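Local coordinates for exopolysaccharide biosynthesis protein (Pantoea stewartii subsp. stewartii DC283, PDB 6TGF), which probably modifies the glycan of the exopolysaccharide biofilm as a hydrolase and has a parallel beta-helix fold like that of bacteriophage tailspikes, at residues Phe278-Cys283 and Thr308-Asp313; Pro317-Val322 and Asn343-Leu348; Asn331-Gly336 and Arg364-Gly369. All blocks are in the same frame, centred on the assembly; numbering follows the deposited sequence.

The three contacts illustrate how a parallel beta-helix is built: the chain winds in coils, and each coil bonds to the next at matching positions. Contact 1 and contact 3 lie on the same side, where strand 308-311 pairs with both 276-279 and 332-335; a probable hydrogen bond from Ile333 N to Thr308 O, 2.9 Å, joins them. Contact 2 sits where the chain turns a corner towards another side of the helix, and a probable hydrogen bond from Cys283 N to Val319 O, 2.8 Å, ties it to contact 1. Contact centres are about 10 to 11 Å from one another. Phe334 of contact 3 packs against Val319 of contact 2, while a 1,2-ethanediol, probably from the crystallisation liquor, lies about 3 Å from the Arg364 side chain (nearest atoms).

Contact 1. Residues Phe278-Cys283 and Thr308-Asp313; sequences FFVTGC and TTIVSD
Phe278 and Phe279 pair in parallel with Ile310 and Val311, and the CA atoms of Phe279 and Val311 lie 5.0 Å apart. Phe278 uses both its backbone polar atoms: its N donates to Thr309 O (2.9 Å) and its O accepts from Val311 N. The next rung runs from Val280 N to Val311 O at 3.0 Å. Beyond it regular strand pairing ceases and a side chain takes over. The first torsion of Ser312 (chi1 -173°) places OG beside its own carbonyl carbon, where it donates to Val280 O at 2.6 Å, in the carbonyl plane; the same OG also has a weak hydrogen bond with Gln345 OE1. A water then continues the seam, accepting from Gly282 N and donating to Asp313 OD1.

Phe279 and Val311 share one face of the strand pair, Phe278 and Ile310 the other. The Phe279 ring reaches along the turn, with CE1 3.6 Å from Ser312 C and CZ 4.0 Å from Asp313 CB; Ser312 O lies at the ring edge, in plane. In the loop beyond, the Asp313 carboxylate stands almost perpendicular to this ring, at 88°, and its OD2 meets Thr281 CG2 at 3.5 Å. The hydroxyl of Thr281 is engaged elsewhere, by Asp250. Val280 CG2 lies 4.4 Å from Ile310 CG2.

Phe278, Val280 and Ile310 are buried, consistent with the interior of the beta-helix. Phe278 meets Phe273 edge-to-face, and Ile310 rests on Leu332 and Phe334 of strand 332-335. Val280 packs against both Phe320 of strand 318-324 and Ile255 of helix 252-265.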
ATOM      1  N   PHE B 278      26.259  16.397  -2.684  1.00 33.32           N
ATOM      2  CA  PHE B 278      26.203  17.672  -3.448  1.00 33.06           C
ATOM      3  C   PHE B 278      25.959  18.848  -2.498  1.00 33.34           C
ATOM      4  O   PHE B 278      25.079  18.744  -1.621  1.00 33.36           O
ATOM      5  CB  PHE B 278      25.116  17.603  -4.522  1.00 32.45           C
ATOM      6  CG  PHE B 278      25.417  16.624  -5.626  1.00 32.11           C
ATOM      7  CD1 PHE B 278      25.150  15.275  -5.467  1.00 32.01           C
ATOM      8  CD2 PHE B 278      25.994  17.049  -6.812  1.00 31.97           C
ATOM      9  CE1 PHE B 278      25.438  14.372  -6.478  1.00 31.94           C
ATOM     10  CE2 PHE B 278      26.281  16.145  -7.822  1.00 31.92           C
ATOM     11  CZ  PHE B 278      26.001  14.809  -7.653  1.00 31.90           C
ATOM     12  N   PHE B 279      26.719  19.931  -2.683  1.00 33.67           N
ATOM     13  CA  PHE B 279      26.545  21.226  -1.975  1.00 34.13           C
ATOM     14  C   PHE B 279      25.609  22.121  -2.796  1.00 34.12           C
ATOM     15  O   PHE B 279      25.903  22.372  -3.983  1.00 34.06           O
ATOM     16  CB  PHE B 279      27.895  21.904  -1.732  1.00 34.51           C
ATOM     17  CG  PHE B 279      27.798  23.226  -1.014  1.00 34.75           C
ATOM     18  CD1 PHE B 279      27.301  23.294   0.279  1.00 34.97           C
ATOM     19  CD2 PHE B 279      28.195  24.403  -1.630  1.00 34.88           C
ATOM     20  CE1 PHE B 279      27.209  24.509   0.939  1.00 35.30           C
ATOM     21  CE2 PHE B 279      28.103  25.617  -0.968  1.00 35.21           C
ATOM     22  CZ  PHE B 279      27.610  25.668   0.314  1.00 35.39           C
ATOM     23  N   VAL B 280      24.518  22.580  -2.178  1.00 34.28           N
ATOM     24  CA  VAL B 280      23.444  23.381  -2.836  1.00 34.52           C
ATOM     25  C   VAL B 280      23.110  24.580  -1.943  1.00 35.34           C
ATOM     26  O   VAL B 280      22.628  24.357  -0.817  1.00 35.42           O
ATOM     27  CB  VAL B 280      22.193  22.519  -3.107  1.00 34.07           C
ATOM     28  CG1 VAL B 280      21.096  23.305  -3.806  1.00 33.91           C
ATOM     29  CG2 VAL B 280      22.527  21.262  -3.898  1.00 33.75           C
ATOM     30  N   THR B 281      23.364  25.799  -2.428  1.00 36.27           N
ATOM     31  CA  THR B 281      22.879  27.067  -1.820  1.00 37.24           C
ATOM     32  C   THR B 281      21.406  27.255  -2.200  1.00 37.91           C
ATOM     33  O   THR B 281      20.986  26.679  -3.225  1.00 37.62           O
ATOM     34  CB  THR B 281      23.733  28.267  -2.250  1.00 37.38           C
ATOM     35  OG1 THR B 281      23.776  28.306  -3.677  1.00 37.14           O
ATOM     36  CG2 THR B 281      25.140  28.214  -1.699  1.00 37.61           C
ATOM     37  N   GLY B 282      20.663  28.026  -1.401  1.00 39.24           N
ATOM     38  CA  GLY B 282      19.226  28.308  -1.589  1.00 40.13           C
ATOM     39  C   GLY B 282      18.879  28.601  -3.040  1.00 40.92           C
ATOM     40  O   GLY B 282      19.357  29.623  -3.566  1.00 41.01           O
ATOM     41  N   CYS B 283      18.078  27.730  -3.662  1.00 42.02           N
ATOM     42  CA  CYS B 283      17.558  27.871  -5.049  1.00 43.15           C
ATOM     43  C   CYS B 283      16.128  28.420  -4.999  1.00 44.27           C
ATOM     44  O   CYS B 283      15.250  27.721  -4.453  1.00 44.30           O
ATOM     45  CB  CYS B 283      17.582  26.537  -5.786  1.00 43.03           C
ATOM     46  SG  CYS B 283      19.255  25.957  -6.174  1.00 43.26           S
ATOM     47  N   THR B 308      22.053   9.596  -3.037  1.00 38.60           N
ATOM     48  CA  THR B 308      22.264  11.059  -3.215  1.00 37.72           C
ATOM     49  C   THR B 308      22.009  11.778  -1.886  1.00 37.02           C
ATOM     50  O   THR B 308      20.899  11.622  -1.335  1.00 36.49           O
ATOM     51  CB  THR B 308      21.369  11.621  -4.327  1.00 37.40           C
ATOM     52  OG1 THR B 308      21.681  10.925  -5.533  1.00 37.36           O
ATOM     53  CG2 THR B 308      21.548  13.109  -4.537  1.00 37.29           C
ATOM     54  N   THR B 309      22.999  12.539  -1.407  1.00 36.57           N
ATOM     55  CA  THR B 309      22.905  13.408  -0.203  1.00 36.35           C
ATOM     56  C   THR B 309      23.020  14.875  -0.631  1.00 36.10           C
ATOM     57  O   THR B 309      24.003  15.213  -1.319  1.00 36.07           O
ATOM     58  CB  THR B 309      23.971  13.045   0.838  1.00 36.43           C
ATOM     59  OG1 THR B 309      23.754  11.692   1.237  1.00 36.28           O
ATOM     60  CG2 THR B 309      23.938  13.942   2.057  1.00 36.53           C
ATOM     61  N   ILE B 310      22.044  15.703  -0.249  1.00 35.92           N
ATOM     62  CA  ILE B 310      22.108  17.189  -0.372  1.00 36.11           C
ATOM     63  C   ILE B 310      22.641  17.741   0.952  1.00 36.48           C
ATOM     64  O   ILE B 310      22.256  17.216   2.015  1.00 36.61           O
ATOM     65  CB  ILE B 310      20.741  17.798  -0.753  1.00 35.90           C
ATOM     66  CG1 ILE B 310      20.422  17.562  -2.232  1.00 35.66           C
ATOM     67  CG2 ILE B 310      20.685  19.281  -0.401  1.00 35.98           C
ATOM     68  CD1 ILE B 310      18.976  17.810  -2.601  1.00 35.54           C
ATOM     69  N   VAL B 311      23.507  18.751   0.870  1.00 36.69           N
ATOM     70  CA  VAL B 311      24.108  19.457   2.037  1.00 37.19           C
ATOM     71  C   VAL B 311      24.260  20.930   1.639  1.00 37.39           C
ATOM     72  O   VAL B 311      24.560  21.188   0.460  1.00 37.25           O
ATOM     73  CB  VAL B 311      25.432  18.784   2.453  1.00 37.45           C
ATOM     74  CG1 VAL B 311      26.613  19.210   1.598  1.00 37.55           C
ATOM     75  CG2 VAL B 311      25.743  19.001   3.918  1.00 37.99           C
ATOM     76  N   SER B 312      24.000  21.858   2.564  1.00 37.81           N
ATOM     77  CA  SER B 312      23.886  23.313   2.276  1.00 38.10           C
ATOM     78  C   SER B 312      24.598  24.135   3.359  1.00 38.79           C
ATOM     79  O   SER B 312      25.328  23.535   4.175  1.00 39.02           O
ATOM     80  CB  SER B 312      22.439  23.705   2.130  1.00 37.85           C
ATOM     81  OG  SER B 312      22.314  25.052   1.693  1.00 37.75           O
ATOM     82  N   ASP B 313      24.399  25.457   3.342  1.00 39.25           N
ATOM     83  CA  ASP B 313      25.131  26.447   4.179  1.00 39.97           C
ATOM     84  C   ASP B 313      24.230  26.987   5.297  1.00 40.46           C
ATOM     85  O   ASP B 313      24.773  27.626   6.218  1.00 41.12           O
ATOM     86  CB  ASP B 313      25.690  27.584   3.316  1.00 40.06           C
ATOM     87  CG  ASP B 313      24.660  28.289   2.447  1.00 39.77           C
ATOM     88  OD1 ASP B 313      23.470  27.925   2.528  1.00 39.47           O
ATOM     89  OD2 ASP B 313      25.058  29.201   1.698  1.00 39.81           O
TER
HETATM   90  O   HOH W   1      21.286  28.694   1.368  1.00 33.28           O

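Contact 2. Residues Pro317-Val322 and Asn343-Leu348; sequences PFVFEV and NRQGLL
Pro317, Phe318 and Phe320 meet Gly346, Leu347 and Leu348 at a corner of the parallel beta-helix, where successive coils bend at matching residues, Val319 and Leu347. Three backbone bonds hold the coils together. Gly346 N donates to Pro317 O at 2.8 Å, nearly straight at 173° but from above the carbonyl plane. Val319 N reaches Gly346 O at 3.0 Å, again from above the plane. The neighbouring amide, Phe320 N, then binds the neighbouring carbonyl, Leu347 O, at 2.9 Å and a more bent 133°. Consecutive amides serving consecutive carbonyls depart from the alternation of a flat strand, as expected where the backbone bends.

Side chains fill the bend from within. Phe320 and Leu347 run side by side in the same direction, with CE2 of the Phe320 ring 3.6 Å from Leu347 CD1. One face of that ring is taken by Val319, whose CG1 sits over its centre. Leu348 crosses Val322 at about a right angle, and its CD1 comes within 3.8 Å of Val322 CG1. Phe318 instead lays its ring obliquely by the backbone, with CD1 3.6 Å from Leu348 C, beside Gly346, which has no side chain to obstruct it.

Gln345 forms the next layer. Its chain, extended from the first torsion on (chi1 -176°), passes Val319 obliquely and brings CD to 3.7 Å from Val319 CG2. Its OE1 lies in a weak hydrogen bond with Gly314 N, and NE2 in a weak one with Ser316 OG. Further out, Phe293 of strand 290-296 backs Val322 and Leu348, and Glu321 forms a salt bridge with Arg349. The approach to the corner is shaped by an Asx turn, in which Asn343 OD1 accepts a hydrogen bond from Gln345 N on an in-plane lone pair at 3.1 Å.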
ATOM      1  N   PRO B 317      16.074  29.965   4.098  1.00 40.70           N
ATOM      2  CA  PRO B 317      15.083  29.233   4.890  1.00 40.31           C
ATOM      3  C   PRO B 317      14.718  27.859   4.302  1.00 39.36           C
ATOM      4  O   PRO B 317      14.306  27.003   5.063  1.00 39.30           O
ATOM      5  CB  PRO B 317      13.856  30.162   4.918  1.00 40.51           C
ATOM      6  CG  PRO B 317      14.045  31.093   3.739  1.00 40.67           C
ATOM      7  CD  PRO B 317      15.544  31.227   3.563  1.00 40.83           C
ATOM      8  N   PHE B 318      14.870  27.681   2.985  1.00 38.55           N
ATOM      9  CA  PHE B 318      14.667  26.390   2.272  1.00 37.85           C
ATOM     10  C   PHE B 318      15.701  26.255   1.148  1.00 37.73           C
ATOM     11  O   PHE B 318      15.998  27.267   0.484  1.00 38.06           O
ATOM     12  CB  PHE B 318      13.243  26.293   1.718  1.00 37.34           C
ATOM     13  CG  PHE B 318      12.157  26.332   2.762  1.00 37.13           C
ATOM     14  CD1 PHE B 318      11.709  25.168   3.365  1.00 36.80           C
ATOM     15  CD2 PHE B 318      11.584  27.532   3.148  1.00 37.30           C
ATOM     16  CE1 PHE B 318      10.713  25.207   4.328  1.00 36.85           C
ATOM     17  CE2 PHE B 318      10.588  27.568   4.113  1.00 37.30           C
ATOM     18  CZ  PHE B 318      10.154  26.405   4.701  1.00 37.10           C
ATOM     19  N   VAL B 319      16.223  25.041   0.940  1.00 37.47           N
ATOM     20  CA  VAL B 319      17.206  24.723  -0.141  1.00 37.47           C
ATOM     21  C   VAL B 319      16.512  24.923  -1.496  1.00 37.40           C
ATOM     22  O   VAL B 319      17.190  25.373  -2.439  1.00 37.61           O
ATOM     23  CB  VAL B 319      17.793  23.303   0.003  1.00 37.35           C
ATOM     24  CG1 VAL B 319      18.741  22.954  -1.137  1.00 37.25           C
ATOM     25  CG2 VAL B 319      18.494  23.106   1.338  1.00 37.59           C
ATOM     26  N   PHE B 320      15.210  24.619  -1.578  1.00 37.37           N
ATOM     27  CA  PHE B 320      14.369  24.766  -2.796  1.00 37.12           C
ATOM     28  C   PHE B 320      13.103  25.569  -2.465  1.00 37.28           C
ATOM     29  O   PHE B 320      12.288  25.096  -1.652  1.00 36.99           O
ATOM     30  CB  PHE B 320      14.028  23.389  -3.367  1.00 36.76           C
ATOM     31  CG  PHE B 320      15.229  22.512  -3.615  1.00 36.59           C
ATOM     32  CD1 PHE B 320      16.212  22.899  -4.512  1.00 36.62           C
ATOM     33  CD2 PHE B 320      15.381  21.304  -2.951  1.00 36.56           C
ATOM     34  CE1 PHE B 320      17.322  22.099  -4.738  1.00 36.56           C
ATOM     35  CE2 PHE B 320      16.489  20.504  -3.181  1.00 36.54           C
ATOM     36  CZ  PHE B 320      17.458  20.902  -4.073  1.00 36.53           C
ATOM     37  N   GLU B 321      12.957  26.749  -3.079  1.00 37.78           N
ATOM     38  CA  GLU B 321      11.743  27.610  -3.007  1.00 38.25           C
ATOM     39  C   GLU B 321      10.964  27.471  -4.318  1.00 38.21           C
ATOM     40  O   GLU B 321      11.233  28.249  -5.252  1.00 38.39           O
ATOM     41  CB  GLU B 321      12.126  29.073  -2.767  1.00 38.75           C
ATOM     42  CG  GLU B 321      12.626  29.349  -1.365  1.00 39.24           C
ATOM     43  CD  GLU B 321      11.544  29.497  -0.310  1.00 39.65           C
ATOM     44  OE1 GLU B 321      10.376  29.168  -0.601  1.00 39.80           O
ATOM     45  OE2 GLU B 321      11.873  29.947   0.805  1.00 40.11           O
ATOM     46  N   VAL B 322      10.036  26.512  -4.380  1.00 38.12           N
ATOM     47  CA  VAL B 322       9.272  26.162  -5.614  1.00 38.04           C
ATOM     48  C   VAL B 322       7.860  26.747  -5.514  1.00 38.18           C
ATOM     49  O   VAL B 322       7.413  27.047  -4.392  1.00 38.27           O
ATOM     50  CB  VAL B 322       9.240  24.639  -5.849  1.00 37.91           C
ATOM     51  CG1 VAL B 322      10.638  24.041  -5.832  1.00 37.84           C
ATOM     52  CG2 VAL B 322       8.341  23.913  -4.857  1.00 37.88           C
ATOM     53  N   ASN B 343      20.928  26.346  12.386  1.00 45.77           N
ATOM     54  CA  ASN B 343      20.261  27.114  11.299  1.00 44.99           C
ATOM     55  C   ASN B 343      18.764  26.778  11.286  1.00 44.43           C
ATOM     56  O   ASN B 343      18.332  25.979  12.139  1.00 44.39           O
ATOM     57  CB  ASN B 343      20.921  26.833   9.947  1.00 44.38           C
ATOM     58  CG  ASN B 343      20.841  25.377   9.542  1.00 43.70           C
ATOM     59  OD1 ASN B 343      19.827  24.931   9.013  1.00 43.40           O
ATOM     60  ND2 ASN B 343      21.906  24.630   9.778  1.00 43.58           N
ATOM     61  N   ARG B 344      18.010  27.375  10.356  1.00 43.95           N
ATOM     62  CA  ARG B 344      16.557  27.123  10.147  1.00 43.35           C
ATOM     63  C   ARG B 344      16.287  26.850   8.661  1.00 42.17           C
ATOM     64  O   ARG B 344      15.252  27.329   8.150  1.00 41.65           O
ATOM     65  CB  ARG B 344      15.729  28.322  10.616  1.00 44.03           C
ATOM     66  CG  ARG B 344      15.928  28.700  12.074  1.00 44.85           C
ATOM     67  CD  ARG B 344      14.928  29.768  12.469  1.00 45.49           C
ATOM     68  NE  ARG B 344      14.923  30.039  13.899  1.00 46.22           N
ATOM     69  CZ  ARG B 344      15.653  30.972  14.509  1.00 47.01           C
ATOM     70  NH1 ARG B 344      16.474  31.751  13.823  1.00 47.14           N
ATOM     71  NH2 ARG B 344      15.554  31.121  15.818  1.00 47.51           N
ATOM     72  N   GLN B 345      17.169  26.094   8.001  1.00 41.20           N
ATOM     73  CA  GLN B 345      17.057  25.750   6.559  1.00 40.26           C
ATOM     74  C   GLN B 345      16.305  24.424   6.414  1.00 39.42           C
ATOM     75  O   GLN B 345      16.780  23.414   6.969  1.00 39.51           O
ATOM     76  CB  GLN B 345      18.442  25.663   5.916  1.00 40.28           C
ATOM     77  CG  GLN B 345      18.400  25.411   4.414  1.00 39.91           C
ATOM     78  CD  GLN B 345      19.741  25.637   3.763  1.00 39.88           C
ATOM     79  OE1 GLN B 345      20.766  25.156   4.237  1.00 40.10           O
ATOM     80  NE2 GLN B 345      19.743  26.370   2.663  1.00 39.71           N
ATOM     81  N   GLY B 346      15.172  24.442   5.703  1.00 38.58           N
ATOM     82  CA  GLY B 346      14.423  23.240   5.285  1.00 37.81           C
ATOM     83  C   GLY B 346      14.920  22.732   3.943  1.00 37.23           C
ATOM     84  O   GLY B 346      15.869  23.338   3.407  1.00 37.42           O
ATOM     85  N   LEU B 347      14.307  21.671   3.407  1.00 36.42           N
ATOM     86  CA  LEU B 347      14.674  21.088   2.086  1.00 35.97           C
ATOM     87  C   LEU B 347      13.877  21.783   0.977  1.00 35.74           C
ATOM     88  O   LEU B 347      14.511  22.291   0.031  1.00 35.71           O
ATOM     89  CB  LEU B 347      14.423  19.575   2.087  1.00 35.71           C
ATOM     90  CG  LEU B 347      14.628  18.871   0.744  1.00 35.43           C
ATOM     91  CD1 LEU B 347      16.004  19.171   0.165  1.00 35.51           C
ATOM     92  CD2 LEU B 347      14.426  17.370   0.877  1.00 35.29           C
ATOM     93  N   LEU B 348      12.544  21.791   1.076  1.00 35.59           N
ATOM     94  CA  LEU B 348      11.648  22.371   0.040  1.00 35.56           C
ATOM     95  C   LEU B 348      10.444  23.059   0.692  1.00 35.88           C
ATOM     96  O   LEU B 348       9.891  22.506   1.662  1.00 35.79           O
ATOM     97  CB  LEU B 348      11.190  21.266  -0.918  1.00 35.15           C
ATOM     98  CG  LEU B 348      10.307  21.735  -2.076  1.00 35.11           C
ATOM     99  CD1 LEU B 348      10.716  21.079  -3.386  1.00 34.90           C
ATOM    100  CD2 LEU B 348       8.832  21.488  -1.787  1.00 35.09           C
TER

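Contact 3. Residues Asn331-Gly336 and Arg364-Gly369; sequences NLIFNG and RFNNVG
Ile333 and Arg364 lie side by side on one face of a parallel strand pair, with Ile333 CG2 4.0 Å from Arg364 CB. The same methyl group also comes 3.5 Å from Asn366 ND2, so the branched side chain sits against both the arginine stem and an amide. A bend at chi3 (106°) turns the Arg364 guanidinium away from Ile333, towards a cation-pi contact with Tyr387 and a weak hydrogen bond to Tyr304 O.

Phe334 occupies the opposite face. Its CG is anti to the backbone N (chi1 174°), which swings the ring along the strand to Val368, where Phe334 CD2 lies 3.6 Å from Val368 CG2. The two side chains cross at about a right angle, and Gly336 N stands over the ring centre on one face.

Farther along, Asn335 and Asn367 cross obliquely with their amide planes 63° apart. Asn367 ND2 donates to Asn335 OD1 at 3.0 Å; the acceptor is near the amide plane of Asn367, whereas the donor lies above that of Asn335. OD1 also takes a weak bond from Asn337 N.

Backbone bonds knit the strands throughout, ending with Gly336 N to Asn366 O at 2.9 Å. Phe334 and Val368 make a buried apolar contact, whereas the face of Ile333, Arg364, Asn335 and Asn366 mixes aliphatic and polar groups, and the Asn335-Asn367 bond continues the ladder as the strand ends, probably steadying both amides.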
ATOM      1  N   ASN B 331      14.291   9.971  -3.335  1.00 32.23           N
ATOM      2  CA  ASN B 331      15.658   9.385  -3.314  1.00 32.02           C
ATOM      3  C   ASN B 331      16.687  10.444  -2.898  1.00 31.76           C
ATOM      4  O   ASN B 331      17.752  10.503  -3.536  1.00 31.78           O
ATOM      5  CB  ASN B 331      16.020   8.779  -4.674  1.00 32.03           C
ATOM      6  CG  ASN B 331      14.936   7.883  -5.228  1.00 31.94           C
ATOM      7  OD1 ASN B 331      14.344   7.093  -4.497  1.00 31.82           O
ATOM      8  ND2 ASN B 331      14.670   8.001  -6.519  1.00 32.03           N
ATOM      9  N   LEU B 332      16.399  11.223  -1.853  1.00 31.51           N
ATOM     10  CA  LEU B 332      17.310  12.290  -1.355  1.00 31.47           C
ATOM     11  C   LEU B 332      17.504  12.160   0.159  1.00 31.78           C
ATOM     12  O   LEU B 332      16.498  12.020   0.880  1.00 31.76           O
ATOM     13  CB  LEU B 332      16.729  13.662  -1.713  1.00 31.07           C
ATOM     14  CG  LEU B 332      16.749  14.019  -3.198  1.00 30.80           C
ATOM     15  CD1 LEU B 332      15.915  15.261  -3.465  1.00 30.65           C
ATOM     16  CD2 LEU B 332      18.172  14.217  -3.697  1.00 30.88           C
ATOM     17  N   ILE B 333      18.764  12.196   0.603  1.00 32.14           N
ATOM     18  CA  ILE B 333      19.160  12.502   2.009  1.00 32.48           C
ATOM     19  C   ILE B 333      19.476  14.000   2.065  1.00 32.81           C
ATOM     20  O   ILE B 333      20.273  14.455   1.227  1.00 32.95           O
ATOM     21  CB  ILE B 333      20.357  11.640   2.462  1.00 32.73           C
ATOM     22  CG1 ILE B 333      20.131  10.153   2.171  1.00 32.78           C
ATOM     23  CG2 ILE B 333      20.670  11.894   3.930  1.00 32.97           C
ATOM     24  CD1 ILE B 333      21.295   9.252   2.525  1.00 33.04           C
ATOM     25  N   PHE B 334      18.847  14.743   2.981  1.00 33.18           N
ATOM     26  CA  PHE B 334      19.185  16.159   3.283  1.00 33.65           C
ATOM     27  C   PHE B 334      19.754  16.244   4.703  1.00 34.40           C
ATOM     28  O   PHE B 334      18.985  16.074   5.672  1.00 34.44           O
ATOM     29  CB  PHE B 334      17.980  17.089   3.115  1.00 33.42           C
ATOM     30  CG  PHE B 334      18.235  18.511   3.552  1.00 33.52           C
ATOM     31  CD1 PHE B 334      19.387  19.179   3.159  1.00 33.61           C
ATOM     32  CD2 PHE B 334      17.332  19.185   4.361  1.00 33.63           C
ATOM     33  CE1 PHE B 334      19.627  20.484   3.565  1.00 33.82           C
ATOM     34  CE2 PHE B 334      17.573  20.492   4.762  1.00 33.78           C
ATOM     35  CZ  PHE B 334      18.719  21.139   4.364  1.00 33.86           C
ATOM     36  N   ASN B 335      21.064  16.490   4.805  1.00 35.19           N
ATOM     37  CA  ASN B 335      21.789  16.724   6.082  1.00 36.04           C
ATOM     38  C   ASN B 335      21.859  18.237   6.326  1.00 36.54           C
ATOM     39  O   ASN B 335      22.723  18.894   5.712  1.00 36.73           O
ATOM     40  CB  ASN B 335      23.173  16.069   6.068  1.00 36.47           C
ATOM     41  CG  ASN B 335      23.956  16.296   7.344  1.00 37.17           C
ATOM     42  OD1 ASN B 335      23.381  16.548   8.403  1.00 37.42           O
ATOM     43  ND2 ASN B 335      25.273  16.206   7.254  1.00 37.52           N
ATOM     44  N   GLY B 336      20.976  18.756   7.186  1.00 36.98           N
ATOM     45  CA  GLY B 336      20.851  20.192   7.507  1.00 37.54           C
ATOM     46  C   GLY B 336      22.039  20.726   8.296  1.00 38.41           C
ATOM     47  O   GLY B 336      22.238  21.955   8.285  1.00 38.50           O
ATOM     48  N   ARG B 364      15.302  10.956   3.586  1.00 31.79           N
ATOM     49  CA  ARG B 364      15.925  10.992   4.938  1.00 32.51           C
ATOM     50  C   ARG B 364      16.214  12.449   5.311  1.00 32.51           C
ATOM     51  O   ARG B 364      16.882  13.139   4.518  1.00 32.60           O
ATOM     52  CB  ARG B 364      17.205  10.151   4.980  1.00 33.34           C
ATOM     53  CG  ARG B 364      16.967   8.650   4.886  1.00 34.01           C
ATOM     54  CD  ARG B 364      18.151   7.826   5.369  1.00 34.92           C
ATOM     55  NE  ARG B 364      17.936   7.200   6.672  1.00 35.47           N
ATOM     56  CZ  ARG B 364      17.199   6.110   6.885  1.00 35.89           C
ATOM     57  NH1 ARG B 364      16.577   5.511   5.881  1.00 35.83           N
ATOM     58  NH2 ARG B 364      17.076   5.621   8.108  1.00 36.35           N
ATOM     59  N   PHE B 365      15.714  12.896   6.467  1.00 32.56           N
ATOM     60  CA  PHE B 365      15.966  14.241   7.048  1.00 32.72           C
ATOM     61  C   PHE B 365      16.867  14.093   8.280  1.00 33.01           C
ATOM     62  O   PHE B 365      16.366  13.700   9.349  1.00 33.01           O
ATOM     63  CB  PHE B 365      14.641  14.934   7.383  1.00 32.57           C
ATOM     64  CG  PHE B 365      13.674  15.006   6.230  1.00 32.32           C
ATOM     65  CD1 PHE B 365      13.936  15.814   5.134  1.00 32.29           C
ATOM     66  CD2 PHE B 365      12.504  14.262   6.236  1.00 32.23           C
ATOM     67  CE1 PHE B 365      13.047  15.877   4.071  1.00 32.10           C
ATOM     68  CE2 PHE B 365      11.616  14.328   5.174  1.00 31.99           C
ATOM     69  CZ  PHE B 365      11.888  15.135   4.093  1.00 31.96           C
ATOM     70  N   ASN B 366      18.160  14.388   8.121  1.00 33.28           N
ATOM     71  CA  ASN B 366      19.184  14.309   9.197  1.00 33.76           C
ATOM     72  C   ASN B 366      19.571  15.727   9.626  1.00 34.07           C
ATOM     73  O   ASN B 366      20.030  16.494   8.761  1.00 34.01           O
ATOM     74  CB  ASN B 366      20.423  13.531   8.747  1.00 33.96           C
ATOM     75  CG  ASN B 366      20.125  12.095   8.372  1.00 33.86           C
ATOM     76  OD1 ASN B 366      19.251  11.462   8.960  1.00 33.99           O
ATOM     77  ND2 ASN B 366      20.854  11.570   7.401  1.00 33.67           N
ATOM     78  N   ASN B 367      19.380  16.057  10.908  1.00 34.47           N
ATOM     79  CA  ASN B 367      19.872  17.309  11.546  1.00 34.85           C
ATOM     80  C   ASN B 367      19.333  18.527  10.787  1.00 34.64           C
ATOM     81  O   ASN B 367      20.124  19.452  10.517  1.00 34.87           O
ATOM     82  CB  ASN B 367      21.403  17.336  11.607  1.00 35.28           C
ATOM     83  CG  ASN B 367      21.999  16.007  12.019  1.00 35.47           C
ATOM     84  OD1 ASN B 367      21.935  15.627  13.186  1.00 35.86           O
ATOM     85  ND2 ASN B 367      22.583  15.297  11.067  1.00 35.22           N
ATOM     86  N   VAL B 368      18.039  18.525  10.453  1.00 34.37           N
ATOM     87  CA  VAL B 368      17.353  19.655   9.759  1.00 34.20           C
ATOM     88  C   VAL B 368      16.897  20.660  10.823  1.00 34.41           C
ATOM     89  O   VAL B 368      16.128  20.264  11.722  1.00 34.25           O
ATOM     90  CB  VAL B 368      16.182  19.163   8.885  1.00 33.84           C
ATOM     91  CG1 VAL B 368      15.388  20.317   8.290  1.00 33.79           C
ATOM     92  CG2 VAL B 368      16.664  18.230   7.785  1.00 33.64           C
ATOM     93  N   GLY B 369      17.372  21.904  10.716  1.00 34.67           N
ATOM     94  CA  GLY B 369      17.074  23.002  11.656  1.00 34.97           C
ATOM     95  C   GLY B 369      15.766  23.699  11.323  1.00 34.79           C
ATOM     96  O   GLY B 369      15.064  24.103  12.267  1.00 35.11           O
TER